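Phenylalanine/tyrosine ammonia-lyase (Rhodosporidium toruloides, PDB 1Y2M) catalyses the non-oxidative deamination of L-phenylalanine and L-tyrosine to trans-cinnamate and p-coumarate, releasing ammonium, as a homotetramer built as a dimer of dimers. Local coordinates at residues S277-A282 / N420-T425; E541-K546 / L655-P660. All coordinates share one frame; numbering follows the deposited sequence.

Contact 1 of 2, residues S277-A282 / N420-T425; sequences SMATLA and NTMEKT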
ATOM      1  N   SER B 277       7.727  18.430 -15.726  1.00  9.29           N
ATOM      2  CA  SER B 277       6.663  19.404 -15.917  1.00  8.37           C
ATOM      3  C   SER B 277       5.502  19.123 -14.956  1.00  7.80           C
ATOM      4  O   SER B 277       5.048  19.979 -14.181  1.00  9.37           O
ATOM      5  CB  SER B 277       6.140  19.337 -17.331  1.00  9.55           C
ATOM      6  OG  SER B 277       5.037  20.218 -17.409  1.00  8.54           O
HETATM    7  N   MSE B 278       4.961  17.915 -15.029  1.00  8.60           N
HETATM    8  CA  MSE B 278       3.798  17.607 -14.185  1.00  8.22           C
HETATM    9  C   MSE B 278       4.105  17.710 -12.688  1.00  8.93           C
HETATM   10  O   MSE B 278       3.257  18.166 -11.883  1.00  9.72           O
HETATM   11  CB  MSE B 278       3.217  16.234 -14.486  1.00 10.34           C
HETATM   12  CG  MSE B 278       1.852  16.094 -13.891  1.00 10.29           C
HETATM   13 SE   MSE B 278       0.900  14.575 -14.692  1.00 20.37          SE
HETATM   14  CE  MSE B 278      -1.015  15.175 -14.331  1.00  9.77           C
ATOM     15  N   ALA B 279       5.304  17.267 -12.326  1.00  8.92           N
ATOM     16  CA  ALA B 279       5.787  17.365 -10.971  1.00  8.72           C
ATOM     17  C   ALA B 279       5.904  18.819 -10.496  1.00  9.94           C
ATOM     18  O   ALA B 279       5.594  19.122  -9.346  1.00  9.63           O
ATOM     19  CB  ALA B 279       7.105  16.601 -10.807  1.00  8.07           C
ATOM     20  N   THR B 280       6.386  19.710 -11.361  1.00  8.02           N
ATOM     21  CA  THR B 280       6.489  21.127 -11.004  1.00 10.26           C
ATOM     22  C   THR B 280       5.120  21.718 -10.738  1.00  8.37           C
ATOM     23  O   THR B 280       4.922  22.417  -9.736  1.00 10.26           O
ATOM     24  CB  THR B 280       7.195  21.931 -12.117  1.00 10.99           C
ATOM     25  OG1 THR B 280       8.557  21.496 -12.234  1.00  9.87           O
ATOM     26  CG2 THR B 280       7.114  23.370 -11.795  1.00 10.32           C
ATOM     27  N   LEU B 281       4.139  21.423 -11.594  1.00  7.62           N
ATOM     28  CA  LEU B 281       2.779  21.901 -11.398  1.00  8.64           C
ATOM     29  C   LEU B 281       2.209  21.363 -10.095  1.00  9.08           C
ATOM     30  O   LEU B 281       1.533  22.098  -9.344  1.00  9.89           O
ATOM     31  CB  LEU B 281       1.942  21.520 -12.605  1.00 10.59           C
ATOM     32  CG  LEU B 281       2.424  22.254 -13.874  1.00  9.98           C
ATOM     33  CD1 LEU B 281       1.871  21.536 -15.080  1.00 13.78           C
ATOM     34  CD2 LEU B 281       1.972  23.715 -13.895  1.00 15.84           C
ATOM     35  N   ALA B 282       2.458  20.083  -9.831  1.00  9.57           N
ATOM     36  CA  ALA B 282       1.931  19.451  -8.620  1.00  9.75           C
ATOM     37  C   ALA B 282       2.560  20.019  -7.348  1.00  9.24           C
ATOM     38  O   ALA B 282       1.881  20.261  -6.335  1.00  9.64           O
ATOM     39  CB  ALA B 282       2.080  17.964  -8.705  1.00 11.19           C
ATOM     40  N   ASN B 420      10.968  10.765  -6.746  1.00 10.66           N
ATOM     41  CA  ASN B 420      11.206  10.997  -5.309  1.00 11.33           C
ATOM     42  C   ASN B 420      10.372  12.133  -4.766  1.00  8.84           C
ATOM     43  O   ASN B 420       9.708  12.003  -3.729  1.00 11.12           O
ATOM     44  CB  ASN B 420      12.716  11.275  -5.087  1.00 13.85           C
ATOM     45  CG  ASN B 420      13.100  11.677  -3.614  1.00 17.16           C
ATOM     46  OD1 ASN B 420      13.254  12.886  -3.312  1.00 24.06           O
ATOM     47  ND2 ASN B 420      13.358  10.680  -2.759  1.00 17.27           N
ATOM     48  N   THR B 421      10.365  13.249  -5.473  1.00  7.28           N
ATOM     49  CA  THR B 421       9.607  14.395  -5.002  1.00  9.41           C
ATOM     50  C   THR B 421       8.125  14.086  -4.936  1.00 10.54           C
ATOM     51  O   THR B 421       7.386  14.561  -4.045  1.00 10.24           O
ATOM     52  CB  THR B 421       9.812  15.666  -5.861  1.00  7.36           C
ATOM     53  OG1 THR B 421       9.263  15.530  -7.176  1.00  8.58           O
ATOM     54  CG2 THR B 421      11.316  15.975  -5.965  1.00  9.86           C
HETATM   55  N   MSE B 422       7.677  13.327  -5.911  1.00  7.64           N
HETATM   56  CA  MSE B 422       6.217  13.041  -6.014  1.00  8.35           C
HETATM   57  C   MSE B 422       5.732  12.048  -4.949  1.00  7.79           C
HETATM   58  O   MSE B 422       4.647  12.181  -4.392  1.00  9.76           O
HETATM   59  CB  MSE B 422       5.908  12.562  -7.389  1.00 10.22           C
HETATM   60  CG  MSE B 422       6.037  13.659  -8.429  1.00 10.77           C
HETATM   61 SE   MSE B 422       4.770  15.158  -8.126  1.00 17.88          SE
HETATM   62  CE  MSE B 422       5.860  16.463  -7.109  1.00 11.04           C
ATOM     63  N   GLU B 423       6.551  11.031  -4.667  1.00  8.67           N
ATOM     64  CA  GLU B 423       6.201  10.018  -3.630  1.00  7.17           C
ATOM     65  C   GLU B 423       6.047  10.778  -2.311  1.00  9.63           C
ATOM     66  O   GLU B 423       5.014  10.616  -1.622  1.00  9.53           O
ATOM     67  CB  GLU B 423       7.262   8.936  -3.525  1.00  9.66           C
ATOM     68  CG  GLU B 423       7.507   8.112  -4.777  1.00 11.35           C
ATOM     69  CD  GLU B 423       6.432   7.083  -5.094  1.00 12.84           C
ATOM     70  OE1 GLU B 423       6.667   5.917  -4.757  1.00 14.50           O
ATOM     71  OE2 GLU B 423       5.435   7.402  -5.735  1.00 10.76           O
ATOM     72  N   LYS B 424       7.059  11.576  -1.957  1.00 10.96           N
ATOM     73  CA  LYS B 424       7.060  12.312  -0.674  1.00 13.79           C
ATOM     74  C   LYS B 424       5.929  13.321  -0.595  1.00 10.12           C
ATOM     75  O   LYS B 424       5.249  13.482   0.438  1.00 11.00           O
ATOM     76  CB  LYS B 424       8.393  13.055  -0.433  1.00 15.41           C
ATOM     77  CG  LYS B 424       9.632  12.187  -0.405  1.00 24.49           C
ATOM     78  CD  LYS B 424      10.952  13.016  -0.682  1.00 24.61           C
ATOM     79  CE  LYS B 424      10.887  14.407  -0.083  1.00 24.77           C
ATOM     80  NZ  LYS B 424      10.104  15.503  -0.804  1.00 25.15           N
ATOM     81  N   THR B 425       5.688  14.023  -1.699  1.00  9.03           N
ATOM     82  CA  THR B 425       4.629  15.033  -1.674  1.00  9.21           C
ATOM     83  C   THR B 425       3.273  14.347  -1.491  1.00 10.27           C
ATOM     84  O   THR B 425       2.400  14.887  -0.783  1.00 10.19           O
ATOM     85  CB  THR B 425       4.703  15.893  -2.938  1.00  9.20           C
ATOM     86  OG1 THR B 425       5.978  16.560  -2.980  1.00  9.28           O
ATOM     87  CG2 THR B 425       3.533  16.931  -3.032  1.00 12.86           C
TER

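Contact 2 of 2, residues E541-K546 / L655-P660; sequences EFEFKK and LSYLSP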
ATOM      1  N   GLU B 541     -23.019  34.242  18.948  1.00  9.60           N
ATOM      2  CA  GLU B 541     -22.890  33.921  20.365  1.00 10.81           C
ATOM      3  C   GLU B 541     -22.282  35.085  21.131  1.00  8.33           C
ATOM      4  O   GLU B 541     -22.784  35.480  22.180  1.00 10.11           O
ATOM      5  CB  GLU B 541     -22.040  32.688  20.561  1.00 12.55           C
ATOM      6  CG  GLU B 541     -21.721  32.360  21.996  1.00 14.00           C
ATOM      7  CD  GLU B 541     -20.757  31.181  22.138  1.00 16.76           C
ATOM      8  OE1 GLU B 541     -20.632  30.356  21.208  1.00 13.91           O
ATOM      9  OE2 GLU B 541     -20.085  31.096  23.180  1.00 24.56           O
ATOM     10  N   PHE B 542     -21.218  35.656  20.589  1.00  9.81           N
ATOM     11  CA  PHE B 542     -20.582  36.813  21.232  1.00  9.62           C
ATOM     12  C   PHE B 542     -21.491  38.032  21.313  1.00 11.18           C
ATOM     13  O   PHE B 542     -21.550  38.695  22.359  1.00 10.56           O
ATOM     14  CB  PHE B 542     -19.307  37.183  20.501  1.00  9.73           C
ATOM     15  CG  PHE B 542     -18.119  36.307  20.844  1.00 11.82           C
ATOM     16  CD1 PHE B 542     -18.256  35.101  21.515  1.00 10.30           C
ATOM     17  CD2 PHE B 542     -16.848  36.718  20.479  1.00 14.99           C
ATOM     18  CE1 PHE B 542     -17.135  34.288  21.805  1.00 15.34           C
ATOM     19  CE2 PHE B 542     -15.737  35.936  20.763  1.00 16.01           C
ATOM     20  CZ  PHE B 542     -15.881  34.728  21.422  1.00 15.41           C
ATOM     21  N   GLU B 543     -22.219  38.327  20.226  1.00  9.79           N
ATOM     22  CA  GLU B 543     -23.173  39.455  20.256  1.00  9.65           C
ATOM     23  C   GLU B 543     -24.270  39.243  21.282  1.00  9.07           C
ATOM     24  O   GLU B 543     -24.637  40.178  22.020  1.00 10.19           O
ATOM     25  CB  GLU B 543     -23.821  39.700  18.893  1.00 10.23           C
ATOM     26  CG  GLU B 543     -22.836  40.157  17.858  1.00 10.76           C
ATOM     27  CD  GLU B 543     -22.242  41.493  18.186  1.00 15.63           C
ATOM     28  OE1 GLU B 543     -23.014  42.447  18.380  1.00 19.14           O
ATOM     29  OE2 GLU B 543     -21.009  41.591  18.298  1.00 16.81           O
ATOM     30  N   PHE B 544     -24.760  38.003  21.349  1.00  9.82           N
ATOM     31  CA  PHE B 544     -25.774  37.622  22.340  1.00 10.06           C
ATOM     32  C   PHE B 544     -25.264  37.845  23.777  1.00 10.71           C
ATOM     33  O   PHE B 544     -25.929  38.455  24.605  1.00  9.77           O
ATOM     34  CB  PHE B 544     -26.133  36.154  22.154  1.00 10.40           C
ATOM     35  CG  PHE B 544     -27.091  35.648  23.192  1.00  9.84           C
ATOM     36  CD1 PHE B 544     -28.438  35.805  23.047  1.00 10.20           C
ATOM     37  CD2 PHE B 544     -26.613  34.967  24.293  1.00 14.10           C
ATOM     38  CE1 PHE B 544     -29.306  35.330  24.032  1.00 13.86           C
ATOM     39  CE2 PHE B 544     -27.485  34.518  25.290  1.00 13.05           C
ATOM     40  CZ  PHE B 544     -28.830  34.699  25.129  1.00 12.59           C
ATOM     41  N   LYS B 545     -24.080  37.310  24.070  1.00 11.77           N
ATOM     42  CA  LYS B 545     -23.488  37.418  25.398  1.00 15.89           C
ATOM     43  C   LYS B 545     -23.308  38.897  25.827  1.00 13.94           C
ATOM     44  O   LYS B 545     -23.472  39.231  27.007  1.00 15.57           O
ATOM     45  CB  LYS B 545     -22.156  36.671  25.445  1.00 16.33           C
ATOM     46  CG  LYS B 545     -22.315  35.180  25.466  1.00 20.29           C
ATOM     47  CD  LYS B 545     -20.976  34.461  25.428  1.00 24.74           C
ATOM     48  CE  LYS B 545     -21.186  32.935  25.541  1.00 28.48           C
ATOM     49  NZ  LYS B 545     -19.886  32.196  25.657  1.00 33.89           N
ATOM     50  N   LYS B 546     -22.992  39.792  24.889  1.00 14.28           N
ATOM     51  CA  LYS B 546     -22.860  41.220  25.247  1.00 15.32           C
ATOM     52  C   LYS B 546     -24.120  41.723  25.872  1.00 15.08           C
ATOM     53  O   LYS B 546     -24.094  42.548  26.794  1.00 16.12           O
ATOM     54  CB  LYS B 546     -22.630  42.102  24.018  1.00 19.06           C
ATOM     55  CG  LYS B 546     -21.261  42.117  23.449  1.00 28.97           C
ATOM     56  CD  LYS B 546     -21.284  43.006  22.198  1.00 19.98           C
ATOM     57  CE  LYS B 546     -19.882  43.183  21.614  1.00 37.33           C
ATOM     58  NZ  LYS B 546     -19.941  43.749  20.214  1.00 36.91           N
ATOM     59  N   LEU B 655     -16.599  40.337  11.674  1.00 10.86           N
ATOM     60  CA  LEU B 655     -15.558  41.326  11.365  1.00 12.73           C
ATOM     61  C   LEU B 655     -15.089  42.050  12.627  1.00 13.48           C
ATOM     62  O   LEU B 655     -14.022  42.664  12.620  1.00 16.38           O
ATOM     63  CB  LEU B 655     -16.081  42.321  10.340  1.00 12.37           C
ATOM     64  CG  LEU B 655     -16.522  41.678   9.038  1.00 15.33           C
ATOM     65  CD1 LEU B 655     -17.169  42.714   8.131  1.00 16.61           C
ATOM     66  CD2 LEU B 655     -15.405  40.980   8.302  1.00 16.29           C
ATOM     67  N   SER B 656     -15.888  41.994  13.684  1.00 12.23           N
ATOM     68  CA  SER B 656     -15.533  42.603  14.995  1.00 13.82           C
ATOM     69  C   SER B 656     -14.510  41.791  15.811  1.00 13.28           C
ATOM     70  O   SER B 656     -13.896  42.326  16.758  1.00 12.98           O
ATOM     71  CB  SER B 656     -16.779  42.782  15.861  1.00 15.62           C
ATOM     72  OG  SER B 656     -17.649  43.746  15.307  1.00 21.28           O
ATOM     73  N   TYR B 657     -14.340  40.512  15.481  1.00  9.21           N
ATOM     74  CA  TYR B 657     -13.580  39.623  16.311  1.00  8.88           C
ATOM     75  C   TYR B 657     -12.457  38.923  15.597  1.00 11.56           C
ATOM     76  O   TYR B 657     -11.520  38.479  16.243  1.00  9.72           O
ATOM     77  CB  TYR B 657     -14.512  38.570  16.908  1.00  8.25           C
ATOM     78  CG  TYR B 657     -15.675  39.153  17.678  1.00 10.03           C
ATOM     79  CD1 TYR B 657     -15.485  39.782  18.904  1.00 19.26           C
ATOM     80  CD2 TYR B 657     -16.961  39.072  17.177  1.00 11.59           C
ATOM     81  CE1 TYR B 657     -16.564  40.324  19.606  1.00 17.11           C
ATOM     82  CE2 TYR B 657     -18.035  39.636  17.845  1.00 10.27           C
ATOM     83  CZ  TYR B 657     -17.835  40.251  19.049  1.00 15.18           C
ATOM     84  OH  TYR B 657     -18.924  40.783  19.708  1.00 15.08           O
ATOM     85  N   LEU B 658     -12.567  38.767  14.273  1.00 10.17           N
ATOM     86  CA  LEU B 658     -11.532  38.046  13.537  1.00 10.58           C
ATOM     87  C   LEU B 658     -10.215  38.786  13.650  1.00  9.59           C
ATOM     88  O   LEU B 658     -10.192  40.021  13.716  1.00  9.85           O
ATOM     89  CB  LEU B 658     -11.884  37.950  12.062  1.00 11.28           C
ATOM     90  CG  LEU B 658     -12.940  36.919  11.739  1.00 14.41           C
ATOM     91  CD1 LEU B 658     -13.538  37.211  10.407  1.00 17.34           C
ATOM     92  CD2 LEU B 658     -12.370  35.598  11.741  1.00 15.29           C
ATOM     93  N   SER B 659      -9.121  38.027  13.577  1.00 10.35           N
ATOM     94  CA  SER B 659      -7.799  38.604  13.315  1.00 11.37           C
ATOM     95  C   SER B 659      -7.858  39.427  12.091  1.00 11.15           C
ATOM     96  O   SER B 659      -8.535  39.034  11.170  1.00 11.51           O
ATOM     97  CB  SER B 659      -6.750  37.531  12.998  1.00 14.84           C
ATOM     98  OG  SER B 659      -6.222  37.113  14.215  1.00 35.84           O
ATOM     99  N   PRO B 660      -7.064  40.513  12.022  1.00 10.41           N
ATOM    100  CA  PRO B 660      -7.026  41.226  10.755  1.00 10.43           C
ATOM    101  C   PRO B 660      -6.568  40.399   9.561  1.00 12.42           C
ATOM    102  O   PRO B 660      -6.948  40.703   8.433  1.00 13.04           O
ATOM    103  CB  PRO B 660      -6.036  42.368  11.016  1.00 12.31           C
ATOM    104  CG  PRO B 660      -5.285  41.985  12.202  1.00 13.61           C
ATOM    105  CD  PRO B 660      -6.241  41.179  13.040  1.00 14.35           C
TER
HETATM  106  O   HOH W   1     -20.067  43.536  16.601  1.00 28.74           O

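Contact 1 of 2, residues S277-A282 / N420-T425
Ala279 meets Met422, a selenomethionine here, with more than its methyl group: CB lies 3.8 Å from SE of Met422, and CA of Ala279 is 3.7 Å from the same selenium. The terminal methyl CE of Met422 rests 3.5 Å from the carbonyl O of Ala279, a van der Waals approach to the backbone. Thr421 adds a marginal touch, its OG1 being 4.4 Å from CB of Ala279; that hydroxyl is hydrogen-bonded to Val418 O. One turn on, Ala282 sets its CB 3.9 Å from SE of Met422, so the selenium touches both methyls on this face of the helix. Met422 gets there by folding rather than stretching: chi2 at -62° and chi3 at 95° set SE against the two methyls and turn CE onto Ala279. The two short segments keep their axes 10.3 Å apart at closest approach and cross at 33°, and the folded Met422 side chain spans that gap. The packing joins helix 273-303 to helix 416-443 in the helical core. Helix 506-560 also lies against Met278 and Met422, helix 368-391 packs on Thr421, and helices 69-77 and 162-176 adjoin Leu281.

Contact 2 of 2, residues E541-K546 / L655-P660
Tyr657 and Phe542 form the aromatic part of this contact, a T-shaped stack with ring planes at 89° and centroids 5.0 Å apart. The edge of Phe542 is presented to the face of Tyr657, with CD2 of Phe542 3.6 Å above the centre of the tyrosine ring. Apolar packing extends it, as CB of Phe542 lies 3.7 Å from CZ of Tyr657. Phe341 meets both rings, enlarging the cluster.

The polar part gathers at one oxygen. Tyr657 OH donates to OE2 of Glu543 at 2.6 Å, on the anti side and 33° out of the carboxylate plane. Glu543 reaches it through a bend at chi2 (-65°). Lys546 NZ makes a salt bridge to the same OE2 of Glu543 at 3.1 Å, from the syn side and the same face of the carboxylate. A water donates to OE2 as well, at 2.7 Å, and links it to Ser656 OG at 2.8 Å.

A phenylalanine in place of Tyr657 would probably cost Glu543 OE2 its direct hydrogen bond to the loop.

Three donors on one oxygen imply that negative charge on Glu543 is probably stabilised, with Lys546 supplying the compensating charge, while the edge-to-face rings join the loop to helix 506-560 through an aromatic contact.

Contact 1 closes before contact 2 opens along the chain. Their centres are about 42 Å apart and their nearest atoms about 27 Å apart. Helix 506-560 relates them: it packs beside both segments of contact 1 through residues such as Ser509 and Thr514, and carries 541-546 of contact 2 farther along its length. Contact 1, centred about 14 Å from the centre of the chain, is a buried helix-helix packing, and the second subunit reaches segment 420-425. Contact 2, centred about 28 Å from the chain centre, joins that helix to the loop between helices 619-646 and 662-672. One long helix thus runs from the buried core near a subunit interface to a partly buried peripheral contact.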